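Local coordinates for uncharacterized protein (Bacteroides caccae, PDB 3NO2) that is of unknown function but folds as a six-bladed beta-propeller related to the Mal s 1 allergenic protein-like family, at residues W37-V42 with I268-P273; L51-K56 with Q80-L85; A90-C95 with L102-K107. All blocks are in the same frame, centred on the assembly; numbering follows the deposited sequence. Where two conformers were deposited one is given.

Contact 1 of 3, residues W37-V42 with I268-P273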
loop_
_atom_site.group_PDB
_atom_site.type_symbol
_atom_site.label_atom_id
_atom_site.label_comp_id
_atom_site.label_asym_id
_atom_site.label_seq_id
_atom_site.Cartn_x
_atom_site.Cartn_y
_atom_site.Cartn_z
ATOM N N TRP A 37 -16.813 3.147 1.693
ATOM C CA TRP A 37 -15.624 2.333 1.477
ATOM C C TRP A 37 -14.409 3.220 1.193
ATOM O O TRP A 37 -14.529 4.317 0.658
ATOM C CB TRP A 37 -15.854 1.339 0.330
ATOM C CG TRP A 37 -16.771 0.209 0.666
ATOM C CD1 TRP A 37 -17.639 0.141 1.737
ATOM C CD2 TRP A 37 -16.995 -0.985 -0.092
ATOM N NE1 TRP A 37 -18.353 -1.012 1.698
ATOM C CE2 TRP A 37 -17.969 -1.734 0.602
ATOM C CE3 TRP A 37 -16.433 -1.537 -1.248
ATOM C CZ2 TRP A 37 -18.417 -2.988 0.146
ATOM C CZ3 TRP A 37 -16.883 -2.765 -1.684
ATOM C CH2 TRP A 37 -17.850 -3.483 -0.994
ATOM N N GLU A 38 -13.239 2.776 1.607
ATOM C CA GLU A 38 -11.994 3.466 1.372
ATOM C C GLU A 38 -10.975 2.404 1.044
ATOM O O GLU A 38 -10.722 1.539 1.903
ATOM C CB GLU A 38 -11.519 4.260 2.596
ATOM C CG GLU A 38 -10.245 5.047 2.360
ATOM C CD GLU A 38 -9.551 5.587 3.570
ATOM O OE1 GLU A 38 -9.782 5.127 4.717
ATOM O OE2 GLU A 38 -8.663 6.469 3.362
ATOM N N CYS A 39 -10.386 2.446 -0.152
ATOM C CA CYS A 39 -9.405 1.465 -0.602
ATOM C C CYS A 39 -8.008 2.037 -0.629
ATOM O O CYS A 39 -7.694 2.921 -1.427
ATOM C CB CYS A 39 -9.752 0.922 -1.980
ATOM S SG CYS A 39 -8.516 -0.217 -2.616
ATOM N N ASN A 40 -7.178 1.544 0.302
ATOM C CA ASN A 40 -5.732 1.841 0.352
ATOM C C ASN A 40 -4.832 0.669 0.049
ATOM O O ASN A 40 -3.623 0.841 0.130
ATOM C CB ASN A 40 -5.362 2.460 1.705
ATOM C CG ASN A 40 -5.865 3.894 1.840
ATOM O OD1 ASN A 40 -5.441 4.785 1.048
ATOM N ND2 ASN A 40 -6.721 4.159 2.829
ATOM N N SER A 41 -5.405 -0.487 -0.291
ATOM C CA SER A 41 -4.656 -1.673 -0.657
ATOM C C SER A 41 -5.385 -2.476 -1.743
ATOM O O SER A 41 -6.529 -2.897 -1.559
ATOM C CB SER A 41 -4.493 -2.616 0.536
ATOM O OG SER A 41 -3.650 -1.998 1.530
ATOM N N VAL A 42 -4.670 -2.697 -2.857
ATOM C CA VAL A 42 -5.029 -3.654 -3.895
ATOM C C VAL A 42 -3.869 -4.606 -4.126
ATOM O O VAL A 42 -2.705 -4.230 -3.945
ATOM C CB VAL A 42 -5.428 -2.985 -5.239
ATOM C CG1 VAL A 42 -6.589 -2.016 -5.076
ATOM C CG2 VAL A 42 -4.268 -2.245 -5.924
ATOM N N ILE A 268 -4.646 7.769 -6.549
ATOM C CA ILE A 268 -4.055 6.449 -6.387
ATOM C C ILE A 268 -3.171 6.430 -5.152
ATOM O O ILE A 268 -2.253 7.241 -4.983
ATOM C CB ILE A 268 -3.246 6.089 -7.635
ATOM C CG1 ILE A 268 -4.168 5.941 -8.848
ATOM C CG2 ILE A 268 -2.451 4.778 -7.397
ATOM C CD1 ILE A 268 -3.420 5.820 -10.200
ATOM N N SER A 269 -3.419 5.457 -4.257
ATOM C CA SER A 269 -2.554 5.213 -3.107
ATOM C C SER A 269 -1.977 3.808 -3.094
ATOM O O SER A 269 -1.110 3.525 -2.273
ATOM C CB SER A 269 -3.226 5.504 -1.771
ATOM O OG SER A 269 -4.361 4.679 -1.594
ATOM N N THR A 270 -2.409 2.934 -4.015
ATOM C CA THR A 270 -1.995 1.536 -4.029
ATOM C C THR A 270 -1.919 1.033 -5.464
ATOM O O THR A 270 -2.722 1.419 -6.321
ATOM C CB THR A 270 -2.926 0.681 -3.129
ATOM O OG1 THR A 270 -2.576 -0.712 -3.176
ATOM C CG2 THR A 270 -4.404 0.822 -3.484
ATOM N N ILE A 271 -0.984 0.115 -5.687
ATOM C CA ILE A 271 -0.710 -0.446 -7.018
ATOM C C ILE A 271 -0.211 -1.859 -6.905
ATOM O O ILE A 271 0.524 -2.169 -5.977
ATOM C CB ILE A 271 0.328 0.424 -7.759
ATOM C CG1 ILE A 271 0.588 -0.056 -9.167
ATOM C CG2 ILE A 271 1.655 0.509 -6.989
ATOM C CD1 ILE A 271 1.260 1.003 -10.055
ATOM N N CYS A 272 -0.526 -2.695 -7.900
ATOM C CA CYS A 272 0.088 -4.011 -8.047
ATOM C C CYS A 272 0.145 -4.350 -9.539
ATOM O O CYS A 272 -0.885 -4.261 -10.189
ATOM C CB CYS A 272 -0.795 -5.103 -7.335
ATOM S SG CYS A 272 0.148 -6.630 -7.096
ATOM N N PRO A 273 1.281 -4.829 -10.055
ATOM C CA PRO A 273 1.217 -5.425 -11.413
ATOM C C PRO A 273 0.224 -6.578 -11.475
ATOM O O PRO A 273 0.053 -7.318 -10.496
ATOM C CB PRO A 273 2.667 -5.952 -11.611
ATOM C CG PRO A 273 3.504 -5.019 -10.737
ATOM C CD PRO A 273 2.639 -4.865 -9.495
HETATM O O HOH W 1 0.079 -4.181 -4.157
#
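Thr270 packs tightly against the backbone of Asn40 to Val42. Its CB lies 3.3 Å from Asn40 O. Its OG1 takes the N-H of Val42 at 2.9 Å (Val42 N to Thr270 OG1), with an angle of 163° at the hydrogen. OG1 is placed for this by lying opposite the backbone N of Thr270 (chi1 177°), and it also bonds to Gln217. The methyl CG2 of Thr270 packs against Val42 CG1 at 3.9 Å. These are the innermost strands of two neighbouring propeller blades, 41-44 and 270-274. Side-chain hydroxyls, not a strand ladder, join the two segments here. A classic beta bulge at Ser269 and Thr270 sits opposite Gly10 on the other flank. Beyond Thr270 the two strands are more loosely joined. Cys272 CB is 4.0 Å from Val42 O, and a water bridges the two carbonyls, 2.8 Å from Val42 O and 2.7 Å from Ile271 O. At the other end Ser269 OG donates to Asn40 OD1 at 2.9 Å, from 18° off the carbonyl plane. Asn40 ND2 binds Glu38 OE2 and Gln80. A bound citric acid, probably from the crystallisation liquor, lies next to this end.

Contact 2 of 3, residues L51-K56 with Q80-L85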
loop_
_atom_site.group_PDB
_atom_site.type_symbol
_atom_site.label_atom_id
_atom_site.label_comp_id
_atom_site.label_asym_id
_atom_site.label_seq_id
_atom_site.Cartn_x
_atom_site.Cartn_y
_atom_site.Cartn_z
ATOM N N LEU A 51 -7.428 -8.917 -4.942
ATOM C CA LEU A 51 -7.668 -8.753 -3.514
ATOM C C LEU A 51 -7.676 -7.245 -3.219
ATOM O O LEU A 51 -6.803 -6.517 -3.734
ATOM C CB LEU A 51 -6.504 -9.383 -2.741
ATOM C CG LEU A 51 -6.467 -9.143 -1.233
ATOM C CD1 LEU A 51 -7.656 -9.789 -0.481
ATOM C CD2 LEU A 51 -5.113 -9.638 -0.664
ATOM N N PHE A 52 -8.628 -6.767 -2.437
ATOM C CA PHE A 52 -8.583 -5.367 -2.008
ATOM C C PHE A 52 -9.174 -5.202 -0.650
ATOM O O PHE A 52 -10.117 -5.911 -0.273
ATOM C CB PHE A 52 -9.244 -4.414 -3.046
ATOM C CG PHE A 52 -10.730 -4.576 -3.241
ATOM C CD1 PHE A 52 -11.244 -5.557 -4.076
ATOM C CD2 PHE A 52 -11.592 -3.755 -2.587
ATOM C CE1 PHE A 52 -12.612 -5.663 -4.247
ATOM C CE2 PHE A 52 -12.960 -3.862 -2.751
ATOM C CZ PHE A 52 -13.468 -4.832 -3.569
ATOM N N SER A 53 -8.693 -4.190 0.066
ATOM C CA SER A 53 -9.326 -3.730 1.295
ATOM C C SER A 53 -10.183 -2.530 0.989
ATOM O O SER A 53 -9.921 -1.743 0.048
ATOM C CB SER A 53 -8.344 -3.396 2.413
ATOM O OG SER A 53 -7.465 -2.362 2.045
ATOM N N TYR A 54 -11.209 -2.361 1.810
ATOM C CA TYR A 54 -12.170 -1.303 1.592
ATOM C C TYR A 54 -12.695 -0.654 2.870
ATOM O O TYR A 54 -13.750 -0.005 2.871
ATOM C CB TYR A 54 -13.291 -1.763 0.669
ATOM C CG TYR A 54 -14.138 -2.927 1.132
ATOM C CD1 TYR A 54 -15.284 -2.708 1.865
ATOM C CD2 TYR A 54 -13.854 -4.226 0.755
ATOM C CE1 TYR A 54 -16.101 -3.753 2.267
ATOM C CE2 TYR A 54 -14.679 -5.296 1.157
ATOM C CZ TYR A 54 -15.781 -5.032 1.923
ATOM O OH TYR A 54 -16.634 -6.039 2.314
ATOM N N SER A 55 -11.912 -0.799 3.949
ATOM C CA SER A 55 -12.192 -0.209 5.275
ATOM C C SER A 55 -13.220 -0.994 6.035
ATOM O O SER A 55 -12.971 -1.483 7.150
ATOM C CB SER A 55 -12.511 1.296 5.215
ATOM O OG SER A 55 -12.346 1.843 6.528
ATOM N N LYS A 56 -14.375 -1.227 5.435
ATOM C CA LYS A 56 -15.393 -2.083 6.055
ATOM C C LYS A 56 -15.069 -3.561 5.923
ATOM O O LYS A 56 -15.730 -4.387 6.566
ATOM C CB LYS A 56 -16.786 -1.779 5.463
ATOM C CG LYS A 56 -17.251 -0.340 5.669
ATOM C CD LYS A 56 -17.216 0.099 7.095
ATOM C CE LYS A 56 -17.913 1.440 7.329
ATOM N NZ LYS A 56 -17.347 2.536 6.577
ATOM N N GLN A 80 -7.442 -2.020 6.308
ATOM C CA GLN A 80 -6.618 -1.160 5.477
ATOM C C GLN A 80 -5.458 -1.871 4.795
ATOM O O GLN A 80 -4.909 -1.292 3.863
ATOM C CB GLN A 80 -6.069 0.023 6.264
ATOM C CG GLN A 80 -7.129 0.985 6.788
ATOM C CD GLN A 80 -7.671 1.959 5.782
ATOM O OE1 GLN A 80 -7.376 1.900 4.606
ATOM N NE2 GLN A 80 -8.526 2.855 6.252
ATOM N N THR A 81 -5.076 -3.079 5.229
ATOM C CA THR A 81 -4.068 -3.896 4.597
ATOM C C THR A 81 -4.713 -4.999 3.798
ATOM O O THR A 81 -5.645 -5.644 4.264
ATOM C CB THR A 81 -3.175 -4.560 5.673
ATOM O OG1 THR A 81 -2.444 -3.583 6.429
ATOM C CG2 THR A 81 -2.177 -5.558 5.095
ATOM N N ALA A 82 -4.168 -5.257 2.617
ATOM C CA ALA A 82 -4.558 -6.410 1.794
ATOM C C ALA A 82 -3.435 -6.655 0.775
ATOM O O ALA A 82 -3.307 -5.892 -0.176
ATOM C CB ALA A 82 -5.879 -6.162 1.123
ATOM N N ARG A 83 -2.637 -7.698 0.958
ATOM C CA ARG A 83 -1.535 -8.030 0.051
ATOM C C ARG A 83 -1.486 -9.536 -0.145
ATOM O O ARG A 83 -2.052 -10.309 0.622
ATOM C CB ARG A 83 -0.195 -7.499 0.561
ATOM C CG ARG A 83 0.249 -8.175 1.847
ATOM C CD ARG A 83 1.647 -7.809 2.244
ATOM N NE ARG A 83 1.789 -6.408 2.578
ATOM C CZ ARG A 83 2.427 -5.498 1.855
ATOM N NH1 ARG A 83 3.016 -5.827 0.719
ATOM N NH2 ARG A 83 2.520 -4.274 2.308
ATOM N N ILE A 84 -0.788 -9.954 -1.197
ATOM C CA ILE A 84 -0.440 -11.352 -1.418
ATOM C C ILE A 84 1.010 -11.548 -1.024
ATOM O O ILE A 84 1.913 -10.837 -1.525
ATOM C CB ILE A 84 -0.699 -11.749 -2.865
ATOM C CG1 ILE A 84 -2.172 -11.562 -3.234
ATOM C CG2 ILE A 84 -0.189 -13.195 -3.117
ATOM C CD1 ILE A 84 -3.181 -12.465 -2.505
ATOM N N LEU A 85 1.233 -12.464 -0.090
ATOM C CA LEU A 85 2.551 -12.769 0.393
ATOM C C LEU A 85 3.322 -13.619 -0.644
ATOM O O LEU A 85 2.724 -14.210 -1.539
ATOM C CB LEU A 85 2.433 -13.583 1.675
ATOM C CG LEU A 85 1.802 -12.854 2.859
ATOM C CD1 LEU A 85 1.570 -13.831 3.987
ATOM C CD2 LEU A 85 2.675 -11.652 3.294
HETATM O O HOH W 2 -8.402 0.246 2.578
#
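Gln80 OE1 is gripped by a water and by Asn40 ND2, so two groups hold this oxygen. The water lies 2.8 Å from Gln80 OE1 and probably donates to it. The same water is 2.8 Å from Ser53 OG and so links the two segments. The NE2 of Gln80 bonds to Glu38 and Glu78, which fixes the rotation of the amide. The Gln80 side chain starts out away from 51-56 and is bent at chi2 (-79°), which brings the amide back over the Ser53 to Ser55 end. Ser55 OG is 4.0 Å from Gln80 NE2. Ser53 OG also lies 3.3 Å from Gln80 O, a weak contact at best. Gln80 O has a firmer partner in Ser41 OG. The two strands, 51-53 and 80-84, run antiparallel at 168°. They belong to adjacent blades of the propeller, and their axes come within 5.9 Å. They are not paired as a sheet, so side chains fill the space between them. Ala93 lies opposite a classic beta bulge made by Gln80 and Thr81 within their own blade. Further along, the contact turns apolar. The methyl of Ala82 sits between Ser53 and Leu51, with Ala82 CB 3.8 Å from Leu51 CG. Leu51 CD2 reaches on over the backbone of the facing strand and comes 3.4 Å from Arg83 O. The same methyl meets Ile84 CD1 at 3.9 Å. Met60 of the next strand, 57-61, touches both Leu51 and Ile84.

Contact 3 of 3, residues A90-C95 with L102-K107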
loop_
_atom_site.group_PDB
_atom_site.type_symbol
_atom_site.label_atom_id
_atom_site.label_comp_id
_atom_site.label_asym_id
_atom_site.label_seq_id
_atom_site.Cartn_x
_atom_site.Cartn_y
_atom_site.Cartn_z
ATOM N N ALA A 90 -2.943 -14.647 1.318
ATOM C CA ALA A 90 -3.272 -13.240 1.546
ATOM C C ALA A 90 -2.966 -12.828 2.959
ATOM O O ALA A 90 -3.053 -13.650 3.891
ATOM C CB ALA A 90 -4.770 -12.987 1.286
ATOM N N LEU A 91 -2.576 -11.569 3.121
ATOM C CA LEU A 91 -2.392 -10.930 4.419
ATOM C C LEU A 91 -3.384 -9.766 4.396
ATOM O O LEU A 91 -3.371 -8.916 3.469
ATOM C CB LEU A 91 -0.964 -10.399 4.603
ATOM C CG LEU A 91 -0.616 -9.727 5.944
ATOM C CD1 LEU A 91 -0.415 -10.748 7.061
ATOM C CD2 LEU A 91 0.638 -8.852 5.833
ATOM N N VAL A 92 -4.271 -9.714 5.392
ATOM C CA VAL A 92 -5.168 -8.573 5.578
ATOM C C VAL A 92 -5.064 -8.085 7.003
ATOM O O VAL A 92 -4.642 -8.823 7.894
ATOM C CB VAL A 92 -6.607 -8.902 5.212
ATOM C CG1 VAL A 92 -6.737 -9.359 3.730
ATOM C CG2 VAL A 92 -7.238 -9.936 6.181
ATOM N N ALA A 93 -5.469 -6.864 7.296
ATOM C CA ALA A 93 -5.380 -6.344 8.653
ATOM C C ALA A 93 -6.324 -5.170 8.860
ATOM O O ALA A 93 -6.498 -4.360 7.950
ATOM C CB ALA A 93 -3.925 -5.922 9.035
ATOM N N TRP A 94 -6.853 -5.066 10.083
ATOM C CA TRP A 94 -7.682 -3.953 10.472
ATOM C C TRP A 94 -7.122 -3.191 11.656
ATOM O O TRP A 94 -6.622 -3.739 12.641
ATOM C CB TRP A 94 -9.149 -4.351 10.691
ATOM C CG TRP A 94 -9.505 -5.184 11.876
ATOM C CD1 TRP A 94 -9.533 -4.828 13.192
ATOM C CD2 TRP A 94 -9.973 -6.544 11.830
ATOM N NE1 TRP A 94 -9.974 -5.871 13.962
ATOM C CE2 TRP A 94 -10.267 -6.928 13.144
ATOM C CE3 TRP A 94 -10.188 -7.447 10.795
ATOM C CZ2 TRP A 94 -10.758 -8.204 13.451
ATOM C CZ3 TRP A 94 -10.711 -8.724 11.107
ATOM C CH2 TRP A 94 -10.957 -9.068 12.422
ATOM N N CYS A 95 -7.243 -1.868 11.546
ATOM C CA CYS A 95 -7.047 -0.946 12.640
ATOM C C CYS A 95 -8.177 -1.084 13.621
ATOM O O CYS A 95 -9.336 -1.270 13.214
ATOM C CB CYS A 95 -7.023 0.486 12.110
ATOM S SG CYS A 95 -5.779 0.707 10.767
ATOM N N LEU A 102 -4.626 -10.974 9.834
ATOM C CA LEU A 102 -5.016 -12.336 9.431
ATOM C C LEU A 102 -4.242 -12.724 8.197
ATOM O O LEU A 102 -4.103 -11.936 7.246
ATOM C CB LEU A 102 -6.501 -12.395 9.105
ATOM C CG LEU A 102 -7.491 -11.954 10.183
ATOM C CD1 LEU A 102 -8.917 -11.899 9.562
ATOM C CD2 LEU A 102 -7.424 -12.907 11.442
ATOM N N GLU A 103 -3.752 -13.963 8.174
ATOM C CA GLU A 103 -3.309 -14.594 6.928
ATOM C C GLU A 103 -4.422 -15.516 6.494
ATOM O O GLU A 103 -5.025 -16.203 7.327
ATOM C CB GLU A 103 -1.971 -15.327 7.120
ATOM C CG GLU A 103 -0.876 -14.355 7.459
ATOM C CD GLU A 103 0.499 -14.926 7.574
ATOM O OE1 GLU A 103 0.722 -16.060 7.087
ATOM O OE2 GLU A 103 1.393 -14.235 8.116
ATOM N N VAL A 104 -4.722 -15.532 5.212
ATOM C CA VAL A 104 -5.958 -16.128 4.697
ATOM C C VAL A 104 -5.616 -16.886 3.419
ATOM O O VAL A 104 -4.801 -16.425 2.609
ATOM C CB VAL A 104 -7.012 -15.042 4.368
ATOM C CG1 VAL A 104 -8.333 -15.611 3.871
ATOM C CG2 VAL A 104 -7.236 -14.140 5.635
ATOM N N ASN A 105 -6.171 -18.076 3.228
ATOM C CA ASN A 105 -5.935 -18.805 1.992
ATOM C C ASN A 105 -6.890 -18.363 0.904
ATOM O O ASN A 105 -7.760 -17.503 1.140
ATOM C CB ASN A 105 -5.924 -20.347 2.227
ATOM C CG ASN A 105 -7.239 -20.901 2.595
ATOM O OD1 ASN A 105 -8.311 -20.289 2.466
ATOM N ND2 ASN A 105 -7.194 -22.161 3.133
HETATM N N MSE A 106 -6.803 -18.981 -0.277
HETATM C CA MSE A 106 -7.638 -18.576 -1.414
HETATM C C MSE A 106 -9.098 -18.912 -1.257
HETATM O O MSE A 106 -9.954 -18.398 -1.987
HETATM C CB MSE A 106 -7.120 -19.185 -2.714
HETATM C CG MSE A 106 -5.754 -18.681 -3.105
HETATM SE SE MSE A 106 -5.593 -16.736 -3.249
HETATM C CE MSE A 106 -4.832 -16.266 -1.470
ATOM N N LYS A 107 -9.391 -19.785 -0.311
ATOM C CA LYS A 107 -10.781 -20.113 0.063
ATOM C C LYS A 107 -11.388 -19.168 1.091
ATOM O O LYS A 107 -12.541 -19.336 1.483
ATOM C CB LYS A 107 -10.839 -21.551 0.597
ATOM C CG LYS A 107 -10.693 -22.599 -0.483
ATOM C CD LYS A 107 -10.771 -24.032 0.054
ATOM C CE LYS A 107 -10.731 -25.019 -1.124
ATOM N NZ LYS A 107 -10.548 -26.460 -0.744
#
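A beta hairpin forms the middle of one propeller blade, and its two strands, 90-95 and 99-104, meet here. Ala90 pairs with Val104 and Val92 with Leu102, both as antiparallel hydrogen-bonded pairs. Leu91 and Glu103 form the non-hydrogen-bonded pair between them. Four backbone bonds close the ladder. Ala90 N reaches Val104 O at 2.9 Å, and Val104 N returns to Ala90 O at 2.8 Å. The bonds of the Val92 and Leu102 pair are straighter. The angle at the hydrogen is 174° for Leu102 N to Val92 O, against 152° for both bonds of the Ala90 pair.

The side chains divide between the two faces of the sheet. Ala90, Val92, Leu102 and Val104 share one face. There Val92 CG2 lies 3.9 Å from Leu102 CB and 4.2 Å from Val104 CG2, so one methyl touches two residues of the facing strand. Trp94 follows at the end of this row. Its CG lies between its backbone N and carbonyl carbon (chi1 70°), which turns the indole across towards the neighbouring strand. Trp94 CZ3 then meets Leu102 CD1 at 4.0 Å. At the far end selenomethionine Met106, in one of its two conformers, curls back and brings its CE to 3.7 Å from Ala90 N.

Leu91 and Glu103 lie on the opposite face. In one of the two conformers of Leu91, its CD1 packs against the aliphatic part of Glu103, 3.7 Å from CG. The carboxylate extends past it, and OE2 forms a salt bridge with Lys132 and a hydrogen bond with Tyr138. That probably favours its charged form. Strand 78-84 flanks the hairpin on one side and 110-116 on the other, completing the four-stranded antiparallel sheet typical of a beta-propeller blade.

In the fold
From the N terminus, the chain lays down strands 6-10, 16-21 and 26-32 before it reaches 37-42. Contact 1 joins that segment to 268-273, near the C terminus, and so closes a loop around most of the chain. Strand 270-274 completes the sheet begun by the N-terminal strands, so the first blade takes strands from both chain ends. Contacts 2 and 3 both nest inside this loop and follow in series. Contact 2 joins the blade of 41-72 to that of 78-116, and contact 3 lies within the latter. Contacts 1 and 2 touch, as do 2 and 3, while contacts 1 and 3 stay about 7 Å apart at their nearest atoms.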